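PDB 4QTN: nicotinamide riboside transporter PnuC from Neisseria mucosa ATCC 25996, which binds nicotinamide riboside, a form of vitamin B3, and as a homotrimeric membrane protein probably transports it across the inner membrane. Local coordinates for residues C[8-13]-C[116-121]; C[57-62]-C[225-230]; C[63-68]-C[101-106]; C[70-75]-C[94-99]. One frame throughout, in Å; residues are numbered along the deposited sequence.

Contact 1 of 4, residues C[8-13]-C[116-121]; sequences KRELFG and AETEEV. With BOG (octyl beta-D-glucopyranoside), chain J.
G13 and T118 form the close-fitting half of this contact, where the short helix 4-12 ends against the cytoplasmic loop that follows helix 85-107. At G13, which has no side chain, E117 O lies 3.6 Å from G13 CA. T118 packs its CB against G13 O at 3.8 Å. Its hydroxyl, turned anti to the backbone N (chi1 -162°), bonds K61 NZ, and this lysine also takes up the carbonyls of E10 and G13. E10, bent at chi2, brings its carboxylate back toward T118, and OE2 accepts from S63 N.

The other half is looser and partly exposed. R9 runs its extended chain alongside the loop, CG 3.4 Å from E117 O, with E117 CA over one face of the guanidinium. NH2 donates to A116 O at 2.8 Å, a bent bond (131°) that leaves the guanidinium plane obliquely. The ion pair of R9 NH1 with E119 OE2, 3.7 Å, is long. On the far side of G13 from R9, an octyl glucoside, a detergent, bridges the segments: its O2 donates to F12 O at 2.5 Å and its O3 to E117 OE1 at 2.7 Å.

The carbonyls of E10 and G13 and the hydroxyl of T118 thus converge on one lysine ammonium, a charge well suited to a helix C terminus, whereas the R9-E119 pair would be expected to add little.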
# COMPACT_ATOMS: atom_id res chain seq x y z
N LYS C 8 -9.75 6.86 -32.77
CA LYS C 8 -8.48 7.57 -32.57
C LYS C 8 -8.57 8.46 -31.33
O LYS C 8 -7.64 8.53 -30.55
CB LYS C 8 -8.11 8.39 -33.83
CG LYS C 8 -6.63 8.77 -33.93
CD LYS C 8 -6.32 10.12 -33.25
CE LYS C 8 -4.82 10.34 -33.05
NZ LYS C 8 -4.48 11.41 -32.06
N ARG C 9 -9.72 9.10 -31.15
CA ARG C 9 -9.98 9.96 -29.99
C ARG C 9 -10.01 9.18 -28.67
O ARG C 9 -9.29 9.51 -27.71
CB ARG C 9 -11.32 10.67 -30.16
CG ARG C 9 -11.23 11.99 -30.86
CD ARG C 9 -12.56 12.67 -30.82
NE ARG C 9 -12.41 14.09 -30.98
CZ ARG C 9 -12.71 15.00 -30.06
NH1 ARG C 9 -13.22 14.63 -28.88
NH2 ARG C 9 -12.51 16.28 -30.32
N GLU C 10 -10.88 8.18 -28.61
CA GLU C 10 -11.03 7.37 -27.44
C GLU C 10 -9.69 6.80 -26.94
O GLU C 10 -9.41 6.85 -25.75
CB GLU C 10 -12.00 6.25 -27.68
CG GLU C 10 -12.46 5.61 -26.41
CD GLU C 10 -13.55 6.40 -25.72
OE1 GLU C 10 -14.03 7.41 -26.29
OE2 GLU C 10 -13.95 6.00 -24.61
N LEU C 11 -8.88 6.29 -27.86
CA LEU C 11 -7.66 5.56 -27.49
C LEU C 11 -6.50 6.47 -27.15
O LEU C 11 -5.64 6.11 -26.35
CB LEU C 11 -7.22 4.62 -28.60
CG LEU C 11 -8.00 3.35 -28.93
CD1 LEU C 11 -7.11 2.48 -29.79
CD2 LEU C 11 -8.44 2.59 -27.68
N PHE C 12 -6.43 7.62 -27.79
CA PHE C 12 -5.23 8.44 -27.71
C PHE C 12 -5.50 9.84 -27.19
O PHE C 12 -4.57 10.61 -26.93
CB PHE C 12 -4.50 8.47 -29.07
CG PHE C 12 -4.05 7.11 -29.56
CD1 PHE C 12 -2.86 6.55 -29.10
CD2 PHE C 12 -4.81 6.39 -30.48
CE1 PHE C 12 -2.45 5.29 -29.53
CE2 PHE C 12 -4.41 5.13 -30.90
CZ PHE C 12 -3.23 4.59 -30.43
N GLY C 13 -6.78 10.15 -26.97
CA GLY C 13 -7.21 11.52 -26.68
C GLY C 13 -7.18 11.85 -25.21
O GLY C 13 -7.74 11.14 -24.38
N ALA C 116 -11.10 18.78 -24.72
CA ALA C 116 -12.06 18.37 -25.74
C ALA C 116 -11.41 17.47 -26.80
O ALA C 116 -11.72 17.59 -27.96
CB ALA C 116 -12.72 19.59 -26.39
N GLU C 117 -10.51 16.58 -26.38
CA GLU C 117 -9.90 15.60 -27.30
C GLU C 117 -10.56 14.23 -27.14
O GLU C 117 -10.19 13.26 -27.83
CB GLU C 117 -8.41 15.46 -27.03
CG GLU C 117 -7.56 16.68 -27.31
CD GLU C 117 -6.08 16.43 -27.01
OE1 GLU C 117 -5.77 15.47 -26.26
OE2 GLU C 117 -5.23 17.19 -27.53
N THR C 118 -11.49 14.14 -26.19
CA THR C 118 -12.22 12.91 -25.92
C THR C 118 -13.54 13.24 -25.18
O THR C 118 -13.88 14.41 -24.99
CB THR C 118 -11.36 11.90 -25.11
OG1 THR C 118 -11.93 10.59 -25.22
CG2 THR C 118 -11.25 12.32 -23.61
N GLU C 119 -14.29 12.21 -24.80
CA GLU C 119 -15.52 12.41 -24.08
C GLU C 119 -15.44 11.68 -22.75
O GLU C 119 -15.05 10.52 -22.72
CB GLU C 119 -16.70 11.94 -24.91
CG GLU C 119 -16.88 12.71 -26.24
CD GLU C 119 -16.72 11.82 -27.49
OE1 GLU C 119 -17.45 10.80 -27.61
OE2 GLU C 119 -15.90 12.18 -28.39
N GLU C 120 -15.71 12.39 -21.65
CA GLU C 120 -15.77 11.79 -20.29
C GLU C 120 -17.20 11.73 -19.78
O GLU C 120 -17.95 12.69 -19.91
CB GLU C 120 -14.88 12.55 -19.27
CG GLU C 120 -14.41 13.94 -19.71
CD GLU C 120 -14.32 14.96 -18.57
OE1 GLU C 120 -15.36 15.31 -18.00
OE2 GLU C 120 -13.20 15.47 -18.29
N VAL C 121 -17.56 10.58 -19.18
CA VAL C 121 -18.86 10.38 -18.50
C VAL C 121 -19.08 11.42 -17.39
O VAL C 121 -18.12 11.95 -16.82
CB VAL C 121 -18.95 8.95 -17.89
CG1 VAL C 121 -18.28 8.88 -16.53
CG2 VAL C 121 -20.40 8.48 -17.81
C1 BOG J . -0.88 11.79 -25.94
O1 BOG J . -0.51 10.70 -25.19
C2 BOG J . -2.02 12.53 -25.24
O2 BOG J . -3.21 11.67 -25.11
C3 BOG J . -2.40 13.75 -26.00
O3 BOG J . -3.50 14.40 -25.29
C4 BOG J . -1.27 14.70 -26.17
O4 BOG J . -1.64 15.74 -27.10
C5 BOG J . 0.06 14.06 -26.64
O5 BOG J . 0.32 12.67 -26.13
C6 BOG J . 1.17 14.93 -26.17
O6 BOG J . 2.31 14.78 -27.01
C1' BOG J . -0.99 9.42 -25.68
C2' BOG J . -0.98 8.41 -24.48
C3' BOG J . -1.37 7.03 -24.95
C4' BOG J . -1.17 6.04 -23.77
C5' BOG J . -1.62 4.60 -24.17
C6' BOG J . -3.14 4.60 -24.48
C7' BOG J . -3.42 3.85 -25.81
C8' BOG J . -3.85 2.37 -25.53

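Contact 2 of 4, residues C[57-62]-C[225-230]; sequences VGKGKI and YINWTK. With NNR (Nicotinamide riboside), chain I.
W228 points the pyrrole edge of its indole at the last turn of helix 41-59, with V57 O and G58 O both near the ring plane. NE1 donates to V57 O at 2.7 Å (N-H...O 154°), the oxygen lying a little off the ring plane, while CD1 stands 3.1 Å from G58 O. The neighbouring N227 takes that second carbonyl: with CG anti to the backbone N (chi1 -164°), its amide reaches across so that ND2 donates to G58 O at 2.9 Å. Two adjacent side chains of helix 208-234 therefore hold successive carbonyls of a helix end.

That end is a Schellman motif with G60, of positive phi, as its C-prime residue: K61 N returns to F56 O, and G60 N makes a weak bond to V57 O, the same oxygen that W228 grips. V57 itself turns its side chain to the substrate, CG1 lying 3.5 Å from C5 of the nicotinamide ring, so the bonded turn carries part of the pocket wall.

Around the contact, helix 181-198 packs in through W182, which meets W228 edge-to-face and also touches V57 and Y225. K59 NZ makes a salt bridge to E19 and a hydrogen bond to G14 O, and Y225 packs on V21 of the second subunit.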
# COMPACT_ATOMS: atom_id res chain seq x y z
N VAL C 57 -12.04 3.23 -17.16
CA VAL C 57 -13.07 3.60 -16.16
C VAL C 57 -12.59 4.79 -15.29
O VAL C 57 -13.32 5.77 -15.10
CB VAL C 57 -13.48 2.40 -15.25
CG1 VAL C 57 -14.26 2.88 -14.04
CG2 VAL C 57 -14.31 1.42 -16.04
N GLY C 58 -11.35 4.71 -14.83
CA GLY C 58 -10.77 5.78 -14.02
C GLY C 58 -10.81 7.09 -14.76
O GLY C 58 -11.08 8.13 -14.17
N LYS C 59 -10.54 7.03 -16.06
CA LYS C 59 -10.61 8.20 -16.95
C LYS C 59 -12.06 8.61 -17.24
O LYS C 59 -12.34 9.77 -17.58
CB LYS C 59 -9.88 7.91 -18.26
CG LYS C 59 -8.47 8.44 -18.31
CD LYS C 59 -8.48 9.94 -18.26
CE LYS C 59 -7.62 10.54 -19.34
NZ LYS C 59 -7.45 12.00 -19.08
N GLY C 60 -12.97 7.65 -17.11
CA GLY C 60 -14.37 7.88 -17.41
C GLY C 60 -14.65 7.76 -18.89
O GLY C 60 -15.64 8.28 -19.36
N LYS C 61 -13.76 7.07 -19.61
CA LYS C 61 -13.93 6.81 -21.06
C LYS C 61 -14.90 5.66 -21.33
O LYS C 61 -14.88 4.64 -20.64
CB LYS C 61 -12.60 6.49 -21.71
CG LYS C 61 -11.63 7.65 -21.71
CD LYS C 61 -10.51 7.43 -22.70
CE LYS C 61 -9.75 8.72 -22.93
NZ LYS C 61 -9.66 9.05 -24.39
N ILE C 62 -15.72 5.82 -22.37
CA ILE C 62 -16.82 4.88 -22.64
C ILE C 62 -16.36 3.55 -23.24
O ILE C 62 -17.05 2.53 -23.10
CB ILE C 62 -17.88 5.49 -23.57
CG1 ILE C 62 -19.04 4.52 -23.75
CG2 ILE C 62 -17.25 5.86 -24.92
CD1 ILE C 62 -20.38 5.16 -23.58
N TYR C 225 -10.42 6.99 -7.76
CA TYR C 225 -10.99 7.83 -6.73
C TYR C 225 -10.57 9.30 -6.90
O TYR C 225 -11.43 10.18 -7.00
CB TYR C 225 -10.62 7.31 -5.37
CG TYR C 225 -11.61 7.65 -4.30
CD1 TYR C 225 -12.14 8.91 -4.21
CD2 TYR C 225 -11.96 6.73 -3.33
CE1 TYR C 225 -13.01 9.26 -3.20
CE2 TYR C 225 -12.82 7.07 -2.29
CZ TYR C 225 -13.35 8.34 -2.24
OH TYR C 225 -14.23 8.70 -1.23
N ILE C 226 -9.27 9.55 -6.99
CA ILE C 226 -8.77 10.93 -7.25
C ILE C 226 -9.39 11.59 -8.51
O ILE C 226 -9.96 12.68 -8.41
CB ILE C 226 -7.25 11.00 -7.33
CG1 ILE C 226 -6.65 10.96 -5.94
CG2 ILE C 226 -6.82 12.28 -7.97
CD1 ILE C 226 -5.43 10.08 -5.85
N ASN C 227 -9.29 10.92 -9.66
CA ASN C 227 -9.74 11.48 -10.94
C ASN C 227 -11.22 11.66 -11.04
O ASN C 227 -11.69 12.67 -11.55
CB ASN C 227 -9.30 10.62 -12.10
CG ASN C 227 -9.39 11.36 -13.43
OD1 ASN C 227 -8.65 12.34 -13.67
ND2 ASN C 227 -10.28 10.89 -14.31
N TRP C 228 -11.95 10.63 -10.62
CA TRP C 228 -13.41 10.72 -10.50
C TRP C 228 -13.88 11.85 -9.58
O TRP C 228 -14.92 12.45 -9.82
CB TRP C 228 -14.03 9.38 -10.12
CG TRP C 228 -14.38 8.62 -11.29
CD1 TRP C 228 -13.54 8.20 -12.26
CD2 TRP C 228 -15.69 8.20 -11.68
NE1 TRP C 228 -14.23 7.53 -13.24
CE2 TRP C 228 -15.56 7.52 -12.91
CE3 TRP C 228 -16.96 8.32 -11.10
CZ2 TRP C 228 -16.65 6.96 -13.57
CZ3 TRP C 228 -18.05 7.77 -11.78
CH2 TRP C 228 -17.89 7.10 -13.00
N THR C 229 -13.11 12.17 -8.54
CA THR C 229 -13.40 13.39 -7.81
C THR C 229 -13.30 14.63 -8.70
O THR C 229 -14.25 15.42 -8.78
CB THR C 229 -12.54 13.55 -6.55
OG1 THR C 229 -12.91 12.55 -5.62
CG2 THR C 229 -12.80 14.89 -5.91
N LYS C 230 -12.17 14.79 -9.39
CA LYS C 230 -12.01 15.91 -10.33
C LYS C 230 -13.20 15.96 -11.31
O LYS C 230 -13.65 17.04 -11.70
CB LYS C 230 -10.66 15.82 -11.08
CG LYS C 230 -9.44 16.17 -10.21
CD LYS C 230 -8.19 15.34 -10.57
CE LYS C 230 -7.26 16.04 -11.57
NZ LYS C 230 -6.04 16.64 -10.94
O2R NNR I . -15.81 -2.66 -15.71
C2R NNR I . -14.84 -3.37 -14.76
C3R NNR I . -14.82 -4.88 -15.06
O3R NNR I . -16.02 -5.25 -15.58
C4R NNR I . -14.64 -5.55 -13.72
C5R NNR I . -13.11 -5.86 -13.40
O5R NNR I . -12.98 -6.15 -11.97
O4R NNR I . -15.12 -4.72 -12.84
C1R NNR I . -15.21 -3.26 -13.52
N1 NNR I . -14.35 -2.32 -12.77
C2 NNR I . -13.37 -2.78 -11.88
C6 NNR I . -14.50 -0.96 -12.96
C5 NNR I . -13.66 -0.06 -12.26
C4 NNR I . -12.72 -0.52 -11.37
C3 NNR I . -12.55 -1.86 -11.18
C7 NNR I . -11.47 -2.33 -10.23
O7 NNR I . -11.54 -3.41 -9.71
N7 NNR I . -10.34 -1.48 -9.96

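Contact 3 of 4, residues C[63-68]-C[101-106]; sequences SNYLFG and VGFAMW
Y65 lies with its ring flat on the backbone of helix 85-107 and its edge driven at the face of W106. Its CB leads toward that helix, CG anti to the carbonyl carbon (chi1 -73°), which lays one ring face over the G102-F103 peptide: F103 N sits over the ring centre and Y65 CZ is 3.4 Å from G102 C. G102, lacking a side chain, leaves the helix surface flat enough for this. Over the other face is the amide of N64, its ND2 above the ring centre and also weakly hydrogen-bonded to K61 O.

The pair with W106 is T-shaped, planes at 82° and centroids 5.2 Å apart for the five-membered ring. The phenol oxygen hovers above the indole, Y65 OH 3.2 Å from W106 CD1, while Y65 CE2 approaches W106 CG at 3.7 Å. F103 offers its CB, 4.0 Å from Y65 CD2, and carries its ring away toward I62. The two helix segments run antiparallel, their axes 9.9 Å apart.

Although close to the phenol oxygen, W106 NE1 has the wrong angle to bond it and instead donates to M174 O on helix 158-175. The join is thus made by ring faces and edges, with the tyrosine sandwiched between a peptide and N64, a residue that itself borders the nicotinamide riboside.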
# COMPACT_ATOMS: atom_id res chain seq x y z
N SER C 63 -15.22 3.59 -23.92
CA SER C 63 -14.67 2.41 -24.59
C SER C 63 -14.02 1.46 -23.63
O SER C 63 -13.36 0.54 -24.05
CB SER C 63 -13.63 2.82 -25.62
OG SER C 63 -12.45 3.27 -24.96
N ASN C 64 -14.17 1.72 -22.34
CA ASN C 64 -13.77 0.76 -21.34
C ASN C 64 -14.54 -0.54 -21.51
O ASN C 64 -14.00 -1.62 -21.33
CB ASN C 64 -13.95 1.31 -19.91
CG ASN C 64 -15.29 0.93 -19.30
OD1 ASN C 64 -15.44 -0.16 -18.71
ND2 ASN C 64 -16.27 1.82 -19.42
N TYR C 65 -15.80 -0.42 -21.94
CA TYR C 65 -16.73 -1.55 -21.91
C TYR C 65 -16.39 -2.67 -22.88
O TYR C 65 -16.57 -3.85 -22.56
CB TYR C 65 -18.16 -1.08 -22.11
CG TYR C 65 -18.73 -0.38 -20.90
CD1 TYR C 65 -18.92 -1.05 -19.70
CD2 TYR C 65 -19.09 0.96 -20.97
CE1 TYR C 65 -19.44 -0.41 -18.60
CE2 TYR C 65 -19.62 1.62 -19.88
CZ TYR C 65 -19.80 0.93 -18.70
OH TYR C 65 -20.32 1.58 -17.60
N LEU C 66 -15.91 -2.30 -24.07
CA LEU C 66 -15.46 -3.30 -25.02
C LEU C 66 -14.30 -4.13 -24.45
O LEU C 66 -14.34 -5.36 -24.47
CB LEU C 66 -15.05 -2.65 -26.33
CG LEU C 66 -14.34 -3.60 -27.29
CD1 LEU C 66 -15.17 -4.85 -27.55
CD2 LEU C 66 -13.99 -2.89 -28.60
N PHE C 67 -13.27 -3.44 -23.95
CA PHE C 67 -12.17 -4.10 -23.24
C PHE C 67 -12.67 -4.98 -22.11
O PHE C 67 -12.27 -6.14 -22.01
CB PHE C 67 -11.17 -3.07 -22.69
CG PHE C 67 -10.40 -2.36 -23.76
CD1 PHE C 67 -9.36 -2.99 -24.43
CD2 PHE C 67 -10.72 -1.05 -24.10
CE1 PHE C 67 -8.66 -2.32 -25.42
CE2 PHE C 67 -10.02 -0.38 -25.09
CZ PHE C 67 -8.99 -1.02 -25.75
N GLY C 68 -13.54 -4.44 -21.28
CA GLY C 68 -14.08 -5.18 -20.14
C GLY C 68 -14.69 -6.49 -20.56
O GLY C 68 -14.46 -7.53 -19.92
N VAL C 101 -25.20 -3.42 -20.55
CA VAL C 101 -25.99 -2.56 -19.66
C VAL C 101 -25.26 -1.25 -19.35
O VAL C 101 -25.82 -0.16 -19.53
CB VAL C 101 -26.28 -3.29 -18.34
CG1 VAL C 101 -27.41 -2.61 -17.60
CG2 VAL C 101 -26.60 -4.74 -18.59
N GLY C 102 -24.03 -1.38 -18.87
CA GLY C 102 -23.14 -0.26 -18.66
C GLY C 102 -22.96 0.64 -19.87
O GLY C 102 -23.11 1.86 -19.77
N PHE C 103 -22.65 0.05 -21.03
CA PHE C 103 -22.47 0.85 -22.25
C PHE C 103 -23.73 1.63 -22.60
O PHE C 103 -23.65 2.77 -23.06
CB PHE C 103 -22.05 -0.02 -23.44
CG PHE C 103 -21.91 0.76 -24.72
CD1 PHE C 103 -21.04 1.85 -24.80
CD2 PHE C 103 -22.66 0.42 -25.84
CE1 PHE C 103 -20.91 2.58 -25.97
CE2 PHE C 103 -22.53 1.15 -27.02
CZ PHE C 103 -21.66 2.23 -27.08
N ALA C 104 -24.88 1.00 -22.38
CA ALA C 104 -26.19 1.63 -22.55
C ALA C 104 -26.29 2.92 -21.75
O ALA C 104 -26.41 4.00 -22.33
CB ALA C 104 -27.30 0.67 -22.15
N MSE C 105 -26.20 2.81 -20.42
CA MSE C 105 -26.51 3.93 -19.52
C MSE C 105 -25.44 4.96 -19.45
O MSE C 105 -25.72 6.13 -19.20
CB MSE C 105 -26.73 3.46 -18.12
CG MSE C 105 -27.82 2.44 -18.04
SE MSE C 105 -27.56 1.63 -16.29
CE MSE C 105 -25.99 0.52 -16.70
N TRP C 106 -24.18 4.54 -19.61
CA TRP C 106 -23.09 5.50 -19.75
C TRP C 106 -23.28 6.30 -21.04
O TRP C 106 -23.24 7.53 -21.02
CB TRP C 106 -21.74 4.79 -19.73
CG TRP C 106 -21.05 4.73 -18.37
CD1 TRP C 106 -21.63 4.42 -17.17
CD2 TRP C 106 -19.65 4.92 -18.10
NE1 TRP C 106 -20.68 4.42 -16.17
CE2 TRP C 106 -19.46 4.72 -16.71
CE3 TRP C 106 -18.54 5.24 -18.90
CZ2 TRP C 106 -18.20 4.85 -16.10
CZ3 TRP C 106 -17.29 5.37 -18.29
CH2 TRP C 106 -17.13 5.17 -16.91

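Contact 4 of 4, residues C[70-75]-C[94-99]; sequences ISVSLY and VYVPVQ. With NNR (Nicotinamide riboside), chain I.
V72 projects straight at helix 85-107, and its side chain can be followed outward. CB comes within 4.0 Å of Y95 CB. The two side chains cross at about a right angle, and V72 CG1, set anti to the carbonyl carbon (chi1 -71°), lies 3.6 Å from Y95 CD2 and, at the same distance, 3.6 Å, touches O3R of the ribose of nicotinamide riboside. CG2 meets V96 CG2 at 3.8 Å, with Q99 CG at the limit of contact.

CG1 therefore meets both Y95 and the ribose, while CG2 packs against V96 within the helix interface. Y95 also lines the sugar: C4R of the ribose lies over one face of its ring, 3.6 Å from Y95 CE2, while the phenol hydroxyl is bonded to S167. Q99 also extends its amide to the sugar and is a substrate-binding residue. S73 OG rests 3.9 Å from V96 CG2, its hydroxyl bonded to L69 O one turn back.

Segments 70-75 and 94-99 run nearly antiparallel (161°), their axes 9.1 Å apart at closest approach, and helix 85-107 is kinked at P97. Helix 41-59 lies against helix 64-80 through I70 and L74, and helix 158-175 meets Y95 and V98 through Q171.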
# COMPACT_ATOMS: atom_id res chain seq x y z
N ILE C 70 -14.10 -8.51 -23.15
CA ILE C 70 -13.04 -9.51 -23.38
C ILE C 70 -12.46 -9.96 -22.05
O ILE C 70 -12.46 -11.16 -21.72
CB ILE C 70 -11.88 -8.92 -24.22
CG1 ILE C 70 -12.35 -8.64 -25.65
CG2 ILE C 70 -10.69 -9.86 -24.22
CD1 ILE C 70 -11.49 -7.63 -26.38
N SER C 71 -11.99 -8.97 -21.29
CA SER C 71 -11.20 -9.22 -20.11
C SER C 71 -11.89 -10.12 -19.12
O SER C 71 -11.32 -11.13 -18.70
CB SER C 71 -10.82 -7.91 -19.45
OG SER C 71 -10.27 -8.16 -18.17
N VAL C 72 -13.12 -9.74 -18.71
CA VAL C 72 -13.84 -10.51 -17.66
C VAL C 72 -14.17 -11.95 -18.09
O VAL C 72 -14.26 -12.84 -17.24
CB VAL C 72 -15.14 -9.79 -17.15
CG1 VAL C 72 -14.78 -8.57 -16.31
CG2 VAL C 72 -16.09 -9.43 -18.29
N SER C 73 -14.33 -12.16 -19.40
CA SER C 73 -14.69 -13.48 -19.93
C SER C 73 -13.51 -14.40 -19.75
O SER C 73 -13.57 -15.36 -18.98
CB SER C 73 -15.05 -13.37 -21.41
OG SER C 73 -16.09 -12.43 -21.61
N LEU C 74 -12.43 -14.08 -20.44
CA LEU C 74 -11.17 -14.75 -20.25
C LEU C 74 -10.90 -15.01 -18.76
O LEU C 74 -10.80 -16.16 -18.33
CB LEU C 74 -10.03 -13.96 -20.90
CG LEU C 74 -10.15 -13.75 -22.42
CD1 LEU C 74 -8.94 -13.01 -22.96
CD2 LEU C 74 -10.34 -15.07 -23.15
N TYR C 75 -10.82 -13.93 -17.98
CA TYR C 75 -10.52 -14.04 -16.55
C TYR C 75 -11.45 -15.04 -15.89
O TYR C 75 -11.02 -15.82 -15.03
CB TYR C 75 -10.62 -12.67 -15.85
CG TYR C 75 -10.48 -12.70 -14.33
CD1 TYR C 75 -9.23 -12.58 -13.72
CD2 TYR C 75 -11.60 -12.80 -13.51
CE1 TYR C 75 -9.11 -12.59 -12.33
CE2 TYR C 75 -11.48 -12.82 -12.12
CZ TYR C 75 -10.24 -12.71 -11.54
OH TYR C 75 -10.13 -12.73 -10.18
N VAL C 94 -22.37 -11.96 -13.85
CA VAL C 94 -22.64 -10.55 -13.50
C VAL C 94 -21.93 -9.55 -14.43
O VAL C 94 -22.59 -8.73 -15.06
CB VAL C 94 -22.30 -10.24 -12.03
CG1 VAL C 94 -22.38 -8.75 -11.75
CG2 VAL C 94 -23.23 -10.99 -11.10
N TYR C 95 -20.60 -9.61 -14.49
CA TYR C 95 -19.83 -8.62 -15.26
C TYR C 95 -20.11 -8.67 -16.77
O TYR C 95 -20.13 -7.64 -17.43
CB TYR C 95 -18.32 -8.72 -14.99
CG TYR C 95 -17.87 -8.29 -13.61
CD1 TYR C 95 -18.71 -7.55 -12.76
CD2 TYR C 95 -16.58 -8.60 -13.16
CE1 TYR C 95 -18.28 -7.16 -11.49
CE2 TYR C 95 -16.14 -8.21 -11.89
CZ TYR C 95 -16.99 -7.49 -11.05
OH TYR C 95 -16.56 -7.11 -9.80
N VAL C 96 -20.33 -9.87 -17.31
CA VAL C 96 -20.46 -10.03 -18.77
C VAL C 96 -21.75 -9.40 -19.35
O VAL C 96 -21.69 -8.68 -20.35
CB VAL C 96 -20.29 -11.50 -19.22
CG1 VAL C 96 -20.53 -11.63 -20.72
CG2 VAL C 96 -18.90 -11.99 -18.89
N PRO C 97 -22.91 -9.65 -18.72
CA PRO C 97 -24.06 -8.90 -19.21
C PRO C 97 -23.92 -7.39 -18.91
O PRO C 97 -24.18 -6.56 -19.79
CB PRO C 97 -25.25 -9.51 -18.44
CG PRO C 97 -24.64 -10.24 -17.29
CD PRO C 97 -23.27 -10.66 -17.71
N VAL C 98 -23.45 -7.05 -17.72
CA VAL C 98 -23.38 -5.66 -17.27
C VAL C 98 -22.52 -4.76 -18.19
O VAL C 98 -22.77 -3.56 -18.30
CB VAL C 98 -22.92 -5.56 -15.79
CG1 VAL C 98 -22.62 -4.12 -15.41
CG2 VAL C 98 -23.99 -6.12 -14.88
N GLN C 99 -21.53 -5.36 -18.86
CA GLN C 99 -20.74 -4.62 -19.85
C GLN C 99 -21.63 -3.88 -20.85
O GLN C 99 -21.37 -2.71 -21.17
CB GLN C 99 -19.77 -5.55 -20.59
CG GLN C 99 -18.57 -6.00 -19.77
CD GLN C 99 -17.87 -4.84 -19.08
OE1 GLN C 99 -17.37 -3.92 -19.72
NE2 GLN C 99 -17.84 -4.88 -17.75
O2R NNR I . -15.81 -2.66 -15.71
C2R NNR I . -14.84 -3.37 -14.76
C3R NNR I . -14.82 -4.88 -15.06
O3R NNR I . -16.02 -5.25 -15.58
C4R NNR I . -14.64 -5.55 -13.72
C5R NNR I . -13.11 -5.86 -13.40
O5R NNR I . -12.98 -6.15 -11.97
O4R NNR I . -15.12 -4.72 -12.84
C1R NNR I . -15.21 -3.26 -13.52
N1 NNR I . -14.35 -2.32 -12.77
C2 NNR I . -13.37 -2.78 -11.88
C6 NNR I . -14.50 -0.96 -12.96
C5 NNR I . -13.66 -0.06 -12.26
C4 NNR I . -12.72 -0.52 -11.37
C3 NNR I . -12.55 -1.86 -11.18
C7 NNR I . -11.47 -2.33 -10.23
O7 NNR I . -11.54 -3.41 -9.71
N7 NNR I . -10.34 -1.48 -9.96

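From the N terminus, helix 4-12 is first caught by the cytoplasmic loop 116-121: contact 1 closes a loop that encloses contacts 3 and 4. Contact 2 starts inside it, at the end of helix 41-59, but finds its partner near the C terminus on helix 208-234, so contacts 1 and 2 cross along the chain; they also touch in space, around K61. Contact 3 is nested within both and contact 4 within contact 3, two levels of the same antiparallel hairpin of helices 64-80 and 85-107. I62 of contact 2 packs on F103 of contact 3. Contacts 2 and 4 do not touch, yet both reach the bound nicotinamide riboside.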